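Local atomic coordinates of putative fimbrial subunit (Corynebacterium diphtheriae, PDB entry 4HSQ), a protein that probably forms the shaft of an adhesive pilus on the bacterial surface as its major pilin, here represented by its domains D2 and D3. Residues Q18-W32 and V95-R109. Residues are numbered along the deposited sequence; the frame is centred on the assembly and turned at random.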
ATOM      1  N   GLN A  18      -5.310  -4.183  -1.231  1.00 12.58           N
ATOM      2  CA  GLN A  18      -5.958  -4.548  -2.503  1.00 13.96           C
ATOM      3  C   GLN A  18      -6.337  -3.303  -3.356  1.00 17.26           C
ATOM      4  O   GLN A  18      -6.963  -3.436  -4.404  1.00 16.32           O
ATOM      5  CB  GLN A  18      -7.142  -5.514  -2.288  1.00 15.51           C
ATOM      6  CG  GLN A  18      -6.658  -6.936  -1.888  1.00 19.13           C
ATOM      7  CD  GLN A  18      -5.908  -7.665  -3.007  1.00 27.02           C
ATOM      8  OE1 GLN A  18      -5.737  -7.153  -4.108  1.00 22.37           O
ATOM      9  NE2 GLN A  18      -5.493  -8.901  -2.773  1.00 24.77           N
ATOM     10  N   ASP A  19      -5.920  -2.105  -2.921  1.00 13.44           N
ATOM     11  CA  ASP A  19      -6.047  -0.887  -3.706  1.00 13.11           C
ATOM     12  C   ASP A  19      -4.785  -0.756  -4.535  1.00 16.72           C
ATOM     13  O   ASP A  19      -3.678  -0.896  -4.001  1.00 15.00           O
ATOM     14  CB  ASP A  19      -6.257   0.354  -2.838  1.00 14.96           C
ATOM     15  CG  ASP A  19      -7.612   0.424  -2.162  1.00 20.10           C
ATOM     16  OD1 ASP A  19      -8.599  -0.112  -2.736  1.00 20.23           O
ATOM     17  OD2 ASP A  19      -7.707   1.064  -1.090  1.00 18.50           O
ATOM     18  N   ALA A  20      -4.935  -0.486  -5.828  1.00 13.29           N
ATOM     19  CA  ALA A  20      -3.760  -0.346  -6.697  1.00 14.09           C
ATOM     20  C   ALA A  20      -2.926   0.864  -6.317  1.00 15.15           C
ATOM     21  O   ALA A  20      -3.477   1.937  -6.036  1.00 14.00           O
ATOM     22  CB  ALA A  20      -4.196  -0.224  -8.146  1.00 15.67           C
ATOM     23  N   TYR A  21      -1.600   0.713  -6.335  1.00 11.78           N
ATOM     24  CA  TYR A  21      -0.720   1.871  -6.120  1.00 11.26           C
ATOM     25  C   TYR A  21       0.490   1.701  -7.013  1.00 14.76           C
ATOM     26  O   TYR A  21       0.625   0.656  -7.645  1.00 13.39           O
ATOM     27  CB  TYR A  21      -0.381   2.132  -4.652  1.00 11.28           C
ATOM     28  CG  TYR A  21       0.552   1.149  -3.984  1.00 12.91           C
ATOM     29  CD1 TYR A  21       1.935   1.336  -4.020  1.00 13.88           C
ATOM     30  CD2 TYR A  21       0.057   0.100  -3.217  1.00 12.76           C
ATOM     31  CE1 TYR A  21       2.799   0.476  -3.346  1.00 14.43           C
ATOM     32  CE2 TYR A  21       0.914  -0.775  -2.547  1.00 12.81           C
ATOM     33  CZ  TYR A  21       2.283  -0.577  -2.610  1.00 19.23           C
ATOM     34  OH  TYR A  21       3.153  -1.424  -1.970  1.00 17.08           O
ATOM     35  N   THR A  22       1.326   2.726  -7.115  1.00 11.00           N
ATOM     36  CA  THR A  22       2.416   2.653  -8.062  1.00 10.24           C
ATOM     37  C   THR A  22       3.766   2.924  -7.470  1.00 14.18           C
ATOM     38  O   THR A  22       3.895   3.574  -6.427  1.00 13.76           O
ATOM     39  CB  THR A  22       2.199   3.654  -9.252  1.00 14.14           C
ATOM     40  OG1 THR A  22       2.124   4.997  -8.770  1.00 16.30           O
ATOM     41  CG2 THR A  22       0.965   3.325 -10.109  1.00 13.88           C
ATOM     42  N   TYR A  23       4.772   2.349  -8.141  1.00 10.99           N
ATOM     43  CA  TYR A  23       6.180   2.620  -7.944  1.00 11.42           C
ATOM     44  C   TYR A  23       6.701   3.280  -9.177  1.00 14.02           C
ATOM     45  O   TYR A  23       6.295   2.907 -10.283  1.00 13.81           O
ATOM     46  CB  TYR A  23       7.006   1.360  -7.667  1.00 12.50           C
ATOM     47  CG  TYR A  23       6.698   0.742  -6.326  1.00 11.85           C
ATOM     48  CD1 TYR A  23       7.059   1.381  -5.140  1.00 12.28           C
ATOM     49  CD2 TYR A  23       6.124  -0.523  -6.239  1.00 11.76           C
ATOM     50  CE1 TYR A  23       6.824   0.786  -3.897  1.00 11.31           C
ATOM     51  CE2 TYR A  23       5.860  -1.114  -5.001  1.00 11.76           C
ATOM     52  CZ  TYR A  23       6.227  -0.463  -3.839  1.00 13.46           C
ATOM     53  OH  TYR A  23       5.967  -1.050  -2.633  1.00 14.50           O
ATOM     54  N   THR A  24       7.680   4.170  -9.012  1.00 11.87           N
ATOM     55  CA  THR A  24       8.347   4.759 -10.169  1.00 11.27           C
ATOM     56  C   THR A  24       9.859   4.601  -9.972  1.00 16.27           C
ATOM     57  O   THR A  24      10.370   4.861  -8.877  1.00 17.37           O
ATOM     58  CB  THR A  24       7.928   6.232 -10.423  1.00 16.58           C
ATOM     59  OG1 THR A  24       6.550   6.241 -10.828  1.00 15.60           O
ATOM     60  CG2 THR A  24       8.773   6.888 -11.550  1.00 13.23           C
ATOM     61  N   ILE A  25      10.550   4.167 -11.028  1.00 12.36           N
ATOM     62  CA  ILE A  25      12.013   3.988 -11.018  1.00 12.65           C
ATOM     63  C   ILE A  25      12.571   4.921 -12.067  1.00 18.63           C
ATOM     64  O   ILE A  25      12.183   4.850 -13.244  1.00 18.01           O
ATOM     65  CB  ILE A  25      12.453   2.514 -11.232  1.00 15.18           C
ATOM     66  CG1 ILE A  25      11.802   1.580 -10.158  1.00 16.38           C
ATOM     67  CG2 ILE A  25      14.010   2.397 -11.200  1.00 16.06           C
ATOM     68  CD1 ILE A  25      11.630   0.150 -10.675  1.00 20.79           C
ATOM     69  N   LYS A  26      13.478   5.801 -11.637  1.00 17.95           N
ATOM     70  CA  LYS A  26      14.119   6.783 -12.523  1.00 18.25           C
ATOM     71  C   LYS A  26      15.621   6.577 -12.481  1.00 23.86           C
ATOM     72  O   LYS A  26      16.210   6.336 -11.409  1.00 22.81           O
ATOM     73  CB  LYS A  26      13.750   8.227 -12.138  1.00 20.30           C
ATOM     74  CG  LYS A  26      12.271   8.541 -12.407  1.00 33.32           C
ATOM     75  CD  LYS A  26      11.967  10.036 -12.463  1.00 39.99           C
ATOM     76  CE  LYS A  26      10.474  10.326 -12.467  1.00 45.91           C
ATOM     77  NZ  LYS A  26       9.802   9.945 -13.750  1.00 41.30           N
ATOM     78  N   ALA A  27      16.236   6.634 -13.654  1.00 20.79           N
ATOM     79  CA  ALA A  27      17.671   6.418 -13.779  1.00 22.24           C
ATOM     80  C   ALA A  27      18.181   7.048 -15.049  1.00 27.13           C
ATOM     81  O   ALA A  27      17.474   7.069 -16.053  1.00 27.52           O
ATOM     82  CB  ALA A  27      17.966   4.922 -13.795  1.00 23.25           C
ATOM     83  N   ASP A  28      19.428   7.501 -15.036  1.00 23.53           N
ATOM     84  CA  ASP A  28      20.003   8.045 -16.242  1.00 24.49           C
ATOM     85  C   ASP A  28      20.554   6.932 -17.100  1.00 29.25           C
ATOM     86  O   ASP A  28      21.195   6.013 -16.592  1.00 29.04           O
ATOM     87  CB  ASP A  28      21.116   9.054 -15.922  1.00 28.20           C
ATOM     88  CG  ASP A  28      20.630  10.268 -15.160  1.00 44.58           C
ATOM     89  OD1 ASP A  28      19.703  10.943 -15.653  1.00 46.54           O
ATOM     90  OD2 ASP A  28      21.171  10.537 -14.068  1.00 52.62           O
ATOM     91  N   ALA A  29      20.296   7.010 -18.410  1.00 25.35           N
ATOM     92  CA  ALA A  29      20.907   6.096 -19.342  1.00 24.54           C
ATOM     93  C   ALA A  29      22.371   6.537 -19.490  1.00 29.16           C
ATOM     94  O   ALA A  29      22.670   7.715 -19.222  1.00 24.74           O
ATOM     95  CB  ALA A  29      20.188   6.160 -20.682  1.00 25.51           C
ATOM     96  N   PRO A  30      23.312   5.649 -19.885  1.00 27.07           N
ATOM     97  CA  PRO A  30      24.680   6.134 -20.121  1.00 27.86           C
ATOM     98  C   PRO A  30      24.728   7.044 -21.368  1.00 32.71           C
ATOM     99  O   PRO A  30      23.701   7.262 -22.041  1.00 31.89           O
ATOM    100  CB  PRO A  30      25.474   4.835 -20.312  1.00 29.31           C
ATOM    101  CG  PRO A  30      24.473   3.886 -20.929  1.00 33.10           C
ATOM    102  CD  PRO A  30      23.166   4.222 -20.256  1.00 28.46           C
ATOM    103  N   THR A  31      25.911   7.589 -21.676  1.00 30.02           N
ATOM    104  CA  THR A  31      26.113   8.421 -22.862  1.00 30.14           C
ATOM    105  C   THR A  31      26.945   7.648 -23.892  1.00 34.12           C
ATOM    106  O   THR A  31      27.721   6.775 -23.520  1.00 33.26           O
ATOM    107  CB  THR A  31      26.774   9.765 -22.504  1.00 40.36           C
ATOM    108  OG1 THR A  31      28.014   9.506 -21.847  1.00 39.95           O
ATOM    109  CG2 THR A  31      25.866  10.678 -21.647  1.00 36.15           C
ATOM    110  N   TRP A  32      26.774   7.966 -25.187  1.00 31.82           N
ATOM    111  CA  TRP A  32      27.507   7.316 -26.278  1.00 30.90           C
ATOM    112  C   TRP A  32      27.492   8.179 -27.528  1.00 36.23           C
ATOM    113  O   TRP A  32      26.551   8.967 -27.742  1.00 34.97           O
ATOM    114  CB  TRP A  32      26.956   5.900 -26.590  1.00 28.17           C
ATOM    115  CG  TRP A  32      25.557   5.876 -27.122  1.00 28.40           C
ATOM    116  CD1 TRP A  32      25.173   5.908 -28.430  1.00 30.98           C
ATOM    117  CD2 TRP A  32      24.351   5.811 -26.350  1.00 28.28           C
ATOM    118  NE1 TRP A  32      23.804   5.845 -28.528  1.00 30.17           N
ATOM    119  CE2 TRP A  32      23.270   5.806 -27.262  1.00 32.06           C
ATOM    120  CE3 TRP A  32      24.078   5.765 -24.974  1.00 29.37           C
ATOM    121  CZ2 TRP A  32      21.938   5.734 -26.843  1.00 30.76           C
ATOM    122  CZ3 TRP A  32      22.754   5.690 -24.562  1.00 30.83           C
ATOM    123  CH2 TRP A  32      21.705   5.675 -25.491  1.00 31.63           C
ATOM    124  N   VAL A  95      16.164   5.125 -27.464  1.00 25.06           N
ATOM    125  CA  VAL A  95      16.890   5.736 -26.341  1.00 24.97           C
ATOM    126  C   VAL A  95      17.982   6.652 -26.871  1.00 29.16           C
ATOM    127  O   VAL A  95      18.796   6.224 -27.682  1.00 28.30           O
ATOM    128  CB  VAL A  95      17.455   4.694 -25.334  1.00 28.01           C
ATOM    129  CG1 VAL A  95      18.093   5.384 -24.118  1.00 27.63           C
ATOM    130  CG2 VAL A  95      16.360   3.722 -24.884  1.00 27.45           C
ATOM    131  N   LYS A  96      17.986   7.913 -26.407  1.00 26.64           N
ATOM    132  CA  LYS A  96      19.001   8.897 -26.808  1.00 27.11           C
ATOM    133  C   LYS A  96      20.055   8.969 -25.716  1.00 28.35           C
ATOM    134  O   LYS A  96      19.747   8.735 -24.555  1.00 28.13           O
ATOM    135  CB  LYS A  96      18.399  10.290 -27.106  1.00 29.74           C
ATOM    136  CG  LYS A  96      17.142  10.312 -28.003  1.00 39.43           C
ATOM    137  CD  LYS A  96      17.432  10.118 -29.492  1.00 53.64           C
ATOM    138  CE  LYS A  96      16.206   9.688 -30.273  1.00 61.95           C
ATOM    139  NZ  LYS A  96      16.333   8.293 -30.787  1.00 61.09           N
ATOM    140  N   SER A  97      21.306   9.235 -26.093  1.00 25.38           N
ATOM    141  CA  SER A  97      22.453   9.327 -25.177  1.00 24.45           C
ATOM    142  C   SER A  97      22.139  10.182 -23.941  1.00 29.88           C
ATOM    143  O   SER A  97      21.629  11.297 -24.074  1.00 30.90           O
ATOM    144  CB  SER A  97      23.666   9.888 -25.913  1.00 27.62           C
ATOM    145  OG  SER A  97      24.666  10.287 -24.996  1.00 31.43           O
ATOM    146  N   GLY A  98      22.364   9.606 -22.762  1.00 26.59           N
ATOM    147  CA  GLY A  98      22.117  10.249 -21.471  1.00 26.73           C
ATOM    148  C   GLY A  98      20.662  10.496 -21.087  1.00 28.80           C
ATOM    149  O   GLY A  98      20.402  11.237 -20.139  1.00 28.23           O
ATOM    150  N   ASP A  99      19.703   9.904 -21.813  1.00 23.96           N
ATOM    151  CA  ASP A  99      18.264  10.070 -21.529  1.00 22.90           C
ATOM    152  C   ASP A  99      17.888   9.692 -20.101  1.00 24.88           C
ATOM    153  O   ASP A  99      18.422   8.738 -19.558  1.00 22.36           O
ATOM    154  CB  ASP A  99      17.425   9.190 -22.457  1.00 24.13           C
ATOM    155  CG  ASP A  99      16.888   9.879 -23.687  1.00 33.40           C
ATOM    156  OD1 ASP A  99      17.053  11.123 -23.794  1.00 34.63           O
ATOM    157  OD2 ASP A  99      16.269   9.186 -24.530  1.00 31.78           O
ATOM    158  N   LYS A 100      16.937  10.419 -19.523  1.00 23.38           N
ATOM    159  CA  LYS A 100      16.396  10.059 -18.231  1.00 23.26           C
ATOM    160  C   LYS A 100      15.366   8.957 -18.486  1.00 25.88           C
ATOM    161  O   LYS A 100      14.384   9.180 -19.209  1.00 26.04           O
ATOM    162  CB  LYS A 100      15.788  11.268 -17.512  1.00 25.62           C
ATOM    163  CG  LYS A 100      15.035  10.936 -16.197  1.00 45.94           C
ATOM    164  CD  LYS A 100      15.879  10.268 -15.103  1.00 53.06           C
ATOM    165  CE  LYS A 100      16.687  11.246 -14.277  1.00 65.31           C
ATOM    166  NZ  LYS A 100      17.521  10.549 -13.260  1.00 72.52           N
HETATM  167  N   MSE A 101      15.656   7.757 -17.990  1.00 19.83           N
HETATM  168  CA  MSE A 101      14.799   6.581 -18.127  1.00 17.98           C
HETATM  169  C   MSE A 101      13.791   6.578 -16.994  1.00 22.85           C
HETATM  170  O   MSE A 101      14.138   6.884 -15.843  1.00 23.45           O
HETATM  171  CB  MSE A 101      15.625   5.280 -18.089  1.00 19.54           C
HETATM  172  CG  MSE A 101      16.770   5.267 -19.077  1.00 25.58           C
HETATM  173 SE   MSE A 101      16.139   5.504 -20.877  1.00 32.11          SE
HETATM  174  CE  MSE A 101      14.955   3.960 -21.057  1.00 28.24           C
ATOM    175  N   SER A 102      12.573   6.151 -17.286  1.00 18.75           N
ATOM    176  CA  SER A 102      11.562   6.115 -16.250  1.00 17.49           C
ATOM    177  C   SER A 102      10.684   4.911 -16.421  1.00 19.49           C
ATOM    178  O   SER A 102      10.295   4.584 -17.538  1.00 18.62           O
ATOM    179  CB  SER A 102      10.719   7.389 -16.278  1.00 20.86           C
ATOM    180  OG  SER A 102       9.856   7.449 -15.154  1.00 32.23           O
ATOM    181  N   LEU A 103      10.355   4.262 -15.307  1.00 15.44           N
ATOM    182  CA  LEU A 103       9.444   3.124 -15.322  1.00 14.67           C
ATOM    183  C   LEU A 103       8.428   3.307 -14.227  1.00 15.96           C
ATOM    184  O   LEU A 103       8.815   3.421 -13.074  1.00 16.25           O
ATOM    185  CB  LEU A 103      10.194   1.766 -15.138  1.00 14.37           C
ATOM    186  CG  LEU A 103       9.308   0.549 -14.740  1.00 16.42           C
ATOM    187  CD1 LEU A 103       8.371   0.132 -15.898  1.00 15.22           C
ATOM    188  CD2 LEU A 103      10.142  -0.641 -14.250  1.00 14.66           C
ATOM    189  N   THR A 104       7.139   3.262 -14.574  1.00 13.61           N
ATOM    190  CA  THR A 104       6.075   3.303 -13.573  1.00 13.62           C
ATOM    191  C   THR A 104       5.272   2.028 -13.703  1.00 14.98           C
ATOM    192  O   THR A 104       4.864   1.646 -14.813  1.00 14.40           O
ATOM    193  CB  THR A 104       5.165   4.561 -13.701  1.00 16.70           C
ATOM    194  OG1 THR A 104       5.973   5.723 -13.506  1.00 15.46           O
ATOM    195  CG2 THR A 104       4.055   4.583 -12.615  1.00 14.50           C
ATOM    196  N   PHE A 105       5.027   1.369 -12.568  1.00 11.01           N
ATOM    197  CA  PHE A 105       4.238   0.143 -12.612  1.00  9.86           C
ATOM    198  C   PHE A 105       3.324   0.106 -11.410  1.00 14.51           C
ATOM    199  O   PHE A 105       3.569   0.771 -10.395  1.00 13.50           O
ATOM    200  CB  PHE A 105       5.112  -1.121 -12.718  1.00 10.97           C
ATOM    201  CG  PHE A 105       5.992  -1.390 -11.516  1.00 12.05           C
ATOM    202  CD1 PHE A 105       5.575  -2.252 -10.510  1.00 13.23           C
ATOM    203  CD2 PHE A 105       7.291  -0.875 -11.451  1.00 13.22           C
ATOM    204  CE1 PHE A 105       6.391  -2.495  -9.398  1.00 14.84           C
ATOM    205  CE2 PHE A 105       8.100  -1.117 -10.339  1.00 16.24           C
ATOM    206  CZ  PHE A 105       7.651  -1.931  -9.327  1.00 13.35           C
ATOM    207  N   GLU A 106       2.290  -0.705 -11.529  1.00 11.85           N
ATOM    208  CA  GLU A 106       1.242  -0.810 -10.553  1.00 11.74           C
ATOM    209  C   GLU A 106       1.254  -2.133  -9.830  1.00 14.13           C
ATOM    210  O   GLU A 106       1.486  -3.183 -10.431  1.00 14.86           O
ATOM    211  CB  GLU A 106      -0.067  -0.599 -11.304  1.00 12.85           C
ATOM    212  CG  GLU A 106      -1.323  -0.547 -10.463  1.00 16.29           C
ATOM    213  CD  GLU A 106      -2.532  -0.548 -11.376  1.00 36.35           C
ATOM    214  OE1 GLU A 106      -2.773   0.480 -12.045  1.00 40.12           O
ATOM    215  OE2 GLU A 106      -3.197  -1.600 -11.475  1.00 35.04           O
ATOM    216  N   VAL A 107       0.969  -2.072  -8.513  1.00 11.27           N
ATOM    217  CA  VAL A 107       0.884  -3.232  -7.617  1.00 10.80           C
ATOM    218  C   VAL A 107      -0.338  -3.114  -6.727  1.00 13.58           C
ATOM    219  O   VAL A 107      -0.920  -2.016  -6.592  1.00 12.82           O
ATOM    220  CB  VAL A 107       2.182  -3.365  -6.731  1.00 13.26           C
ATOM    221  CG1 VAL A 107       3.426  -3.674  -7.573  1.00 13.22           C
ATOM    222  CG2 VAL A 107       2.407  -2.133  -5.843  1.00 11.51           C
ATOM    223  N   LYS A 108      -0.667  -4.209  -6.037  1.00  9.99           N
ATOM    224  CA  LYS A 108      -1.665  -4.252  -4.969  1.00  9.78           C
ATOM    225  C   LYS A 108      -1.047  -4.998  -3.825  1.00 14.40           C
ATOM    226  O   LYS A 108      -0.480  -6.068  -4.044  1.00 13.30           O
ATOM    227  CB  LYS A 108      -2.991  -4.934  -5.362  1.00 10.94           C
ATOM    228  CG  LYS A 108      -3.802  -4.128  -6.393  1.00 15.55           C
ATOM    229  CD  LYS A 108      -5.083  -4.870  -6.817  1.00 14.88           C
ATOM    230  CE  LYS A 108      -5.795  -4.071  -7.902  1.00 18.49           C
ATOM    231  NZ  LYS A 108      -7.032  -4.755  -8.392  1.00 17.54           N
ATOM    232  N   ARG A 109      -1.195  -4.477  -2.609  1.00 11.60           N
ATOM    233  CA  ARG A 109      -0.709  -5.192  -1.429  1.00 10.36           C
ATOM    234  C   ARG A 109      -1.827  -6.131  -0.987  1.00 13.22           C
ATOM    235  O   ARG A 109      -2.925  -5.664  -0.699  1.00 13.14           O
ATOM    236  CB  ARG A 109      -0.301  -4.218  -0.324  1.00 11.82           C
ATOM    237  CG  ARG A 109       0.301  -4.933   0.875  1.00 12.86           C
ATOM    238  CD  ARG A 109       0.683  -3.896   1.894  1.00 13.38           C
ATOM    239  NE  ARG A 109       1.191  -4.481   3.127  1.00 13.54           N
ATOM    240  CZ  ARG A 109       1.954  -3.809   3.977  1.00 17.46           C
ATOM    241  NH1 ARG A 109       2.297  -2.558   3.716  1.00 10.51           N
ATOM    242  NH2 ARG A 109       2.403  -4.394   5.082  1.00 12.73           N
TER
HETATM  243  O   HOH W   1      -2.548  -2.125  -1.943  1.00 14.59           O
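Tyr21 and Val107, Tyr23 and Phe105, Ile25 and Leu103, and Ala27 and Met101 (selenomethionine) form antiparallel hydrogen-bonded pairs, typified by Tyr21 N to Val107 O at 2.8 Å. Water 1 extends the join, donating to Asp19 O and accepting from Arg109 N. At several non-hydrogen-bonded pairs polar side chains meet: Thr24 OG1 and Thr104 OG1, hydroxyls on strand-favouring beta-branched residues, hydrogen-bond at 2.8 Å, and Lys26, long enough to fold back at its last torsion (chi4 -71°), drops NZ onto Ser102 OG at 2.9 Å. Lys100 NZ makes a long, weak salt bridge to Asp28 OD1. Past the strands, the type II turn Lys96-Asp99 presents Gly98, suited by its positive phi, whose N meets Pro30 O at 2.8 Å. Ser97 OG accepts from Trp32 N, while Ser97 CA lies over the Trp32 six-membered ring.

The other face is mostly apolar, Tyr21 OH donating to Tyr23 OH. Val107 CG2 sits over one face of the Tyr21 ring, 3.6 Å from its centroid (CH-pi), whereas Ile25 CD1 meets the Phe105 ring at its edge. Such alternation marks amphipathic strands, as in beta-sandwich sheets: these adjacent interior strands of the Sgo0707 N2-like domain turn their mostly apolar face toward strand 117-127.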